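Local coordinates for periplasmic divalent cation tolerance protein (Xylella fastidiosa, PDB 2NUH) that belongs to the CutA family linked to divalent cation tolerance and may bind copper, although its function has not been established, at residues I60-N63 with A64-N68; P95-L98 with T99-T103. All coordinates share one frame; numbering follows the deposited sequence.

Contact 1 of 2, residues I60-N63 with A64-N68; sequences IKTN and AVHVN
Two flat groups meet where strand 50-63 runs into helix 67-77: the imidazole ring of H66 and the side-chain amide of N63. The amide reaches the ring at its edge, where H66 ND1 gives its hydrogen to N63 OD1 over 2.7 Å in a nearly straight bond (165°). OD1 lies in the ring plane, and the two flat groups are turned only 25° apart. T62 OG1 approaches the ring obliquely and is nearest to H66 CB, at 3.2 Å, while its own hydrogen bond goes to L30 O. V65 adds a methyl, CG2, 3.4 Å from N63 OD1. Residues 63-66 form a type I β-turn, closed by the bond from H66 N to N63 O at 2.9 Å, and a weak hydrogen bond of 3.2 Å joins H66 N to N63 OD1. With CG placed between the backbone N and the carbonyl carbon (chi1 65°), the N63 amide folds forward over its own turn and reaches the residue three places on. Past the ring, V67 CG2 lies 3.2 Å from N63 O and 4.0 Å from T62 CG2, so a methyl of the first helical residue meets a methyl of the strand. At its other end the N63 amide has ND2 hydrogen-bonded to N102 OD1 and D106 OD2. Acceptors at ND2 and donors at OD1 leave little doubt about which way round the amide sits. Its rotation is therefore fixed from both ends, and the oxygens facing ND2 would probably polarise the amide and make OD1 a better acceptor for H66.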
ATOM      1  N   ILE A  60      -0.512   0.573  -3.506  1.00 11.18           N
ATOM      2  CA  ILE A  60      -1.571  -0.406  -3.370  1.00 11.64           C
ATOM      3  C   ILE A  60      -2.789   0.125  -4.079  1.00 11.75           C
ATOM      4  O   ILE A  60      -3.244   1.220  -3.780  1.00 12.20           O
ATOM      5  CB  ILE A  60      -1.882  -0.619  -1.896  1.00 12.11           C
ATOM      6  CG1 ILE A  60      -0.663  -1.206  -1.209  1.00 11.54           C
ATOM      7  CG2 ILE A  60      -3.057  -1.555  -1.721  1.00 12.91           C
ATOM      8  CD1 ILE A  60      -0.621  -0.931   0.276  1.00 12.13           C
ATOM      9  N   LYS A  61      -3.328  -0.649  -5.016  1.00 12.07           N
ATOM     10  CA  LYS A  61      -4.486  -0.197  -5.773  1.00 12.46           C
ATOM     11  C   LYS A  61      -5.713  -0.896  -5.228  1.00 11.87           C
ATOM     12  O   LYS A  61      -5.793  -2.112  -5.216  1.00 12.23           O
ATOM     13  CB  LYS A  61      -4.321  -0.521  -7.255  1.00 13.54           C
ATOM     14  CG  LYS A  61      -3.584   0.534  -8.071  1.00 17.97           C
ATOM     15  CD  LYS A  61      -2.093   0.512  -7.857  1.00 22.91           C
ATOM     16  CE  LYS A  61      -1.431  -0.609  -8.626  1.00 24.68           C
ATOM     17  NZ  LYS A  61       0.003  -0.693  -8.288  1.00 26.61           N
ATOM     18  N   THR A  62      -6.683  -0.121  -4.784  1.00 12.03           N
ATOM     19  CA  THR A  62      -7.858  -0.702  -4.182  1.00 12.74           C
ATOM     20  C   THR A  62      -9.029   0.213  -4.482  1.00 13.04           C
ATOM     21  O   THR A  62      -8.919   1.086  -5.327  1.00 12.31           O
ATOM     22  CB  THR A  62      -7.638  -0.946  -2.668  1.00 13.69           C
ATOM     23  OG1 THR A  62      -8.746  -1.680  -2.128  1.00 15.03           O
ATOM     24  CG2 THR A  62      -7.431   0.348  -1.908  1.00 13.46           C
ATOM     25  N   ASN A  63     -10.150   0.010  -3.814  1.00 13.62           N
ATOM     26  CA  ASN A  63     -11.266   0.918  -3.978  1.00 13.85           C
ATOM     27  C   ASN A  63     -11.768   1.411  -2.642  1.00 13.40           C
ATOM     28  O   ASN A  63     -11.315   0.953  -1.597  1.00 13.31           O
ATOM     29  CB  ASN A  63     -12.382   0.288  -4.831  1.00 14.27           C
ATOM     30  CG  ASN A  63     -13.029  -0.910  -4.175  1.00 15.28           C
ATOM     31  OD1 ASN A  63     -12.813  -1.170  -2.996  1.00 15.00           O
ATOM     32  ND2 ASN A  63     -13.830  -1.650  -4.937  1.00 16.26           N
ATOM     33  N   ALA A  64     -12.711   2.341  -2.680  1.00 13.92           N
ATOM     34  CA  ALA A  64     -13.163   3.026  -1.490  1.00 14.11           C
ATOM     35  C   ALA A  64     -13.640   2.039  -0.454  1.00 14.77           C
ATOM     36  O   ALA A  64     -13.339   2.190   0.722  1.00 15.30           O
ATOM     37  CB  ALA A  64     -14.288   4.002  -1.829  1.00 14.47           C
ATOM     38  N   VAL A  65     -14.388   1.027  -0.884  1.00 14.95           N
ATOM     39  CA  VAL A  65     -14.989   0.134   0.100  1.00 15.16           C
ATOM     40  C   VAL A  65     -13.951  -0.769   0.751  1.00 14.68           C
ATOM     41  O   VAL A  65     -14.229  -1.379   1.781  1.00 15.28           O
ATOM     42  CB  VAL A  65     -16.195  -0.664  -0.440  1.00 16.16           C
ATOM     43  CG1 VAL A  65     -17.278   0.294  -0.926  1.00 16.68           C
ATOM     44  CG2 VAL A  65     -15.790  -1.650  -1.510  1.00 17.73           C
ATOM     45  N   HIS A  66     -12.754  -0.839   0.171  1.00 13.25           N
ATOM     46  CA  HIS A  66     -11.700  -1.673   0.754  1.00 12.54           C
ATOM     47  C   HIS A  66     -10.545  -0.903   1.355  1.00 12.24           C
ATOM     48  O   HIS A  66      -9.637  -1.511   1.902  1.00 11.70           O
ATOM     49  CB  HIS A  66     -11.130  -2.648  -0.274  1.00 12.85           C
ATOM     50  CG  HIS A  66     -12.098  -3.696  -0.696  1.00 13.58           C
ATOM     51  ND1 HIS A  66     -12.986  -3.507  -1.732  1.00 13.78           N
ATOM     52  CD2 HIS A  66     -12.328  -4.940  -0.219  1.00 15.46           C
ATOM     53  CE1 HIS A  66     -13.727  -4.591  -1.873  1.00 16.16           C
ATOM     54  NE2 HIS A  66     -13.345  -5.479  -0.971  1.00 17.22           N
ATOM     55  N   VAL A  67     -10.559   0.422   1.241  1.00 11.73           N
ATOM     56  CA  VAL A  67      -9.439   1.212   1.734  1.00 12.35           C
ATOM     57  C   VAL A  67      -9.117   0.919   3.193  1.00 11.61           C
ATOM     58  O   VAL A  67      -7.966   0.644   3.531  1.00 12.40           O
ATOM     59  CB  VAL A  67      -9.683   2.713   1.543  1.00 12.74           C
ATOM     60  CG1 VAL A  67      -8.706   3.540   2.374  1.00 14.55           C
ATOM     61  CG2 VAL A  67      -9.558   3.067   0.083  1.00 14.65           C
ATOM     62  N   ASN A  68     -10.123   0.972   4.063  1.00 11.35           N
ATOM     63  CA  ASN A  68      -9.864   0.787   5.476  1.00 10.72           C
ATOM     64  C   ASN A  68      -9.367  -0.606   5.746  1.00 10.93           C
ATOM     65  O   ASN A  68      -8.446  -0.780   6.521  1.00 11.44           O
ATOM     66  CB  ASN A  68     -11.118   1.038   6.293  1.00 10.91           C
ATOM     67  CG  ASN A  68     -11.540   2.475   6.265  1.00 11.91           C
ATOM     68  OD1 ASN A  68     -10.871   3.324   5.672  1.00 12.19           O
ATOM     69  ND2 ASN A  68     -12.670   2.763   6.886  1.00 12.76           N
TER

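Contact 2 of 2, residues P95-L98 with T99-T103; sequences PEYL and TWINT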
ATOM      1  N   PRO A  95     -11.257   3.328 -18.115  1.00 13.00           N
ATOM      2  CA  PRO A  95     -12.437   2.694 -17.535  1.00 13.26           C
ATOM      3  C   PRO A  95     -12.295   1.206 -17.266  1.00 13.56           C
ATOM      4  O   PRO A  95     -12.659   0.751 -16.186  1.00 13.82           O
ATOM      5  CB  PRO A  95     -13.523   2.984 -18.579  1.00 13.26           C
ATOM      6  CG  PRO A  95     -13.083   4.292 -19.171  1.00 14.34           C
ATOM      7  CD  PRO A  95     -11.589   4.160 -19.288  1.00 12.70           C
ATOM      8  N   GLU A  96     -11.754   0.449 -18.210  1.00 14.10           N
ATOM      9  CA  GLU A  96     -11.635  -0.992 -18.011  1.00 15.61           C
ATOM     10  C   GLU A  96     -10.675  -1.297 -16.876  1.00 14.34           C
ATOM     11  O   GLU A  96     -10.796  -2.327 -16.213  1.00 14.11           O
ATOM     12  CB  GLU A  96     -11.157  -1.686 -19.291  1.00 16.13           C
ATOM     13  CG  GLU A  96     -11.394  -3.190 -19.324  1.00 19.95           C
ATOM     14  CD  GLU A  96     -10.667  -3.908 -20.459  1.00 20.54           C
ATOM     15  OE1 GLU A  96     -10.113  -3.239 -21.360  1.00 26.70           O
ATOM     16  OE2 GLU A  96     -10.663  -5.164 -20.450  1.00 26.96           O
ATOM     17  N   TYR A  97      -9.721  -0.402 -16.650  1.00 13.44           N
ATOM     18  CA  TYR A  97      -8.775  -0.635 -15.568  1.00 13.81           C
ATOM     19  C   TYR A  97      -9.429  -0.392 -14.215  1.00 13.78           C
ATOM     20  O   TYR A  97      -9.269  -1.188 -13.290  1.00 13.87           O
ATOM     21  CB  TYR A  97      -7.513   0.213 -15.734  1.00 13.90           C
ATOM     22  CG  TYR A  97      -6.510  -0.095 -14.662  1.00 14.86           C
ATOM     23  CD1 TYR A  97      -5.802  -1.286 -14.682  1.00 15.67           C
ATOM     24  CD2 TYR A  97      -6.312   0.778 -13.613  1.00 15.37           C
ATOM     25  CE1 TYR A  97      -4.896  -1.589 -13.689  1.00 15.95           C
ATOM     26  CE2 TYR A  97      -5.411   0.482 -12.618  1.00 16.00           C
ATOM     27  CZ  TYR A  97      -4.714  -0.697 -12.669  1.00 15.67           C
ATOM     28  OH  TYR A  97      -3.822  -0.994 -11.672  1.00 18.07           O
ATOM     29  N   LEU A  98     -10.194   0.687 -14.103  1.00 14.24           N
ATOM     30  CA  LEU A  98     -10.933   0.951 -12.874  1.00 15.17           C
ATOM     31  C   LEU A  98     -11.926  -0.168 -12.617  1.00 16.00           C
ATOM     32  O   LEU A  98     -12.074  -0.627 -11.478  1.00 16.66           O
ATOM     33  CB  LEU A  98     -11.651   2.283 -12.969  1.00 15.63           C
ATOM     34  CG  LEU A  98     -10.777   3.501 -13.251  1.00 15.61           C
ATOM     35  CD1 LEU A  98     -11.683   4.690 -13.516  1.00 17.37           C
ATOM     36  CD2 LEU A  98      -9.809   3.810 -12.117  1.00 18.54           C
ATOM     37  N   THR A  99     -12.583  -0.640 -13.673  1.00 16.29           N
ATOM     38  CA  THR A  99     -13.527  -1.742 -13.528  1.00 16.99           C
ATOM     39  C   THR A  99     -12.805  -2.997 -13.053  1.00 16.89           C
ATOM     40  O   THR A  99     -13.297  -3.713 -12.181  1.00 17.24           O
ATOM     41  CB  THR A  99     -14.288  -1.999 -14.841  1.00 17.38           C
ATOM     42  OG1 THR A  99     -15.117  -0.863 -15.103  1.00 18.92           O
ATOM     43  CG2 THR A  99     -15.162  -3.256 -14.750  1.00 18.46           C
ATOM     44  N   TRP A 100     -11.632  -3.265 -13.616  1.00 16.42           N
ATOM     45  CA  TRP A 100     -10.854  -4.430 -13.203  1.00 16.14           C
ATOM     46  C   TRP A 100     -10.482  -4.380 -11.715  1.00 16.10           C
ATOM     47  O   TRP A 100     -10.628  -5.374 -10.999  1.00 15.83           O
ATOM     48  CB  TRP A 100      -9.611  -4.586 -14.083  1.00 16.33           C
ATOM     49  CG  TRP A 100      -8.704  -5.654 -13.605  1.00 16.47           C
ATOM     50  CD1 TRP A 100      -8.822  -7.000 -13.827  1.00 17.56           C
ATOM     51  CD2 TRP A 100      -7.542  -5.480 -12.792  1.00 16.44           C
ATOM     52  NE1 TRP A 100      -7.795  -7.673 -13.202  1.00 19.37           N
ATOM     53  CE2 TRP A 100      -6.994  -6.763 -12.562  1.00 17.56           C
ATOM     54  CE3 TRP A 100      -6.905  -4.363 -12.240  1.00 15.70           C
ATOM     55  CZ2 TRP A 100      -5.835  -6.957 -11.796  1.00 17.76           C
ATOM     56  CZ3 TRP A 100      -5.752  -4.558 -11.474  1.00 16.94           C
ATOM     57  CH2 TRP A 100      -5.234  -5.845 -11.264  1.00 17.56           C
ATOM     58  N   ILE A 101     -10.036  -3.224 -11.239  1.00 15.90           N
ATOM     59  CA  ILE A 101      -9.701  -3.092  -9.827  1.00 16.23           C
ATOM     60  C   ILE A 101     -10.906  -3.486  -9.012  1.00 17.11           C
ATOM     61  O   ILE A 101     -10.807  -4.300  -8.093  1.00 17.12           O
ATOM     62  CB  ILE A 101      -9.273  -1.662  -9.475  1.00 15.87           C
ATOM     63  CG1 ILE A 101      -7.893  -1.395 -10.060  1.00 16.37           C
ATOM     64  CG2 ILE A 101      -9.259  -1.460  -7.946  1.00 16.43           C
ATOM     65  CD1 ILE A 101      -7.458   0.032  -9.951  1.00 18.11           C
ATOM     66  N   ASN A 102     -12.056  -2.935  -9.384  1.00 17.47           N
ATOM     67  CA  ASN A 102     -13.266  -3.149  -8.614  1.00 18.84           C
ATOM     68  C   ASN A 102     -13.731  -4.582  -8.674  1.00 19.56           C
ATOM     69  O   ASN A 102     -14.120  -5.141  -7.652  1.00 20.18           O
ATOM     70  CB  ASN A 102     -14.375  -2.203  -9.074  1.00 18.95           C
ATOM     71  CG  ASN A 102     -14.181  -0.802  -8.553  1.00 21.08           C
ATOM     72  OD1 ASN A 102     -14.036  -0.601  -7.356  1.00 24.04           O
ATOM     73  ND2 ASN A 102     -14.184   0.180  -9.449  1.00 22.86           N
ATOM     74  N   THR A 103     -13.693  -5.181  -9.863  1.00 19.90           N
ATOM     75  CA  THR A 103     -14.186  -6.550 -10.018  1.00 20.70           C
ATOM     76  C   THR A 103     -13.267  -7.563  -9.344  1.00 20.42           C
ATOM     77  O   THR A 103     -13.717  -8.624  -8.909  1.00 21.12           O
ATOM     78  CB  THR A 103     -14.431  -6.929 -11.487  1.00 21.05           C
ATOM     79  OG1 THR A 103     -13.219  -6.792 -12.231  1.00 23.18           O
ATOM     80  CG2 THR A 103     -15.499  -6.025 -12.086  1.00 22.56           C
TER
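Y97, W100 and I101 gather on one side of helix 95-105, the C-terminal helix that packs against the sheet of the ferredoxin-like CutA1 fold, and they mark the close-packed part of this contact within a single helix. The usual i to i+4 ladder runs beneath them: T99 N bonds P95 O at 2.9 Å, W100 N bonds E96 O, I101 N bonds Y97 O at 3.0 Å, and N102 N bonds L98 O. Y97 leaves the axis with CG anti to the backbone N (chi1 -177°), which swings its ring along the helix toward the next turn. I101 CG1 comes to lie over one face of that ring, and the tip of the same side chain, CD1, presses on Y97 CE2 at 3.4 Å. The ring's other flank, at CE1, meets the six-membered ring of W100, with Y97 CE1 3.7 Å from W100 CE3. The two aromatic planes are 29° apart, but the rings are slid so far past each other, with centroids 5.6 Å apart, that they barely overlap; the contact is a grazing one and not a full stack. I101 is buried, packing on V5 of strand 5-12 and on A32, just before strand 33-38; L98, one place along from Y97, also touches V5, together with S3 and V90, so this flank of the helix is apolar. The opposite character belongs to P95, E96 and T99, all exposed. Their link across the contact is chiefly backbone: the CB of E96 points away from 99-103, and T99 OG1 lies 3.1 Å from P95 O. Back on the packed side, I101 CG1 is 3.5 Å from Y97 O and 4.0 Å from Y97 CE2.

In the fold
From the N terminus, strand 5-12, helix 15-27 and strands 33-38 and 40-45 come before strand 50-63, at whose end contact 1 closes the short turn into helix 67-77. Strand 86-89 follows before the chain enters helix 95-105, where contact 2 stays within one helix and closes no loop. The two are in series, neither nested nor crossed, with centres 12 Å apart. They nevertheless meet in space: N63 ND2 and N102 OD1 lie 2.6 Å apart in a probable hydrogen bond, T62 O packs on I101 CG2, and K61 CE lies 3.9 Å from Y97 OH. The C-terminal helix is thereby fastened to the end of the sheet strand where contact 1 begins.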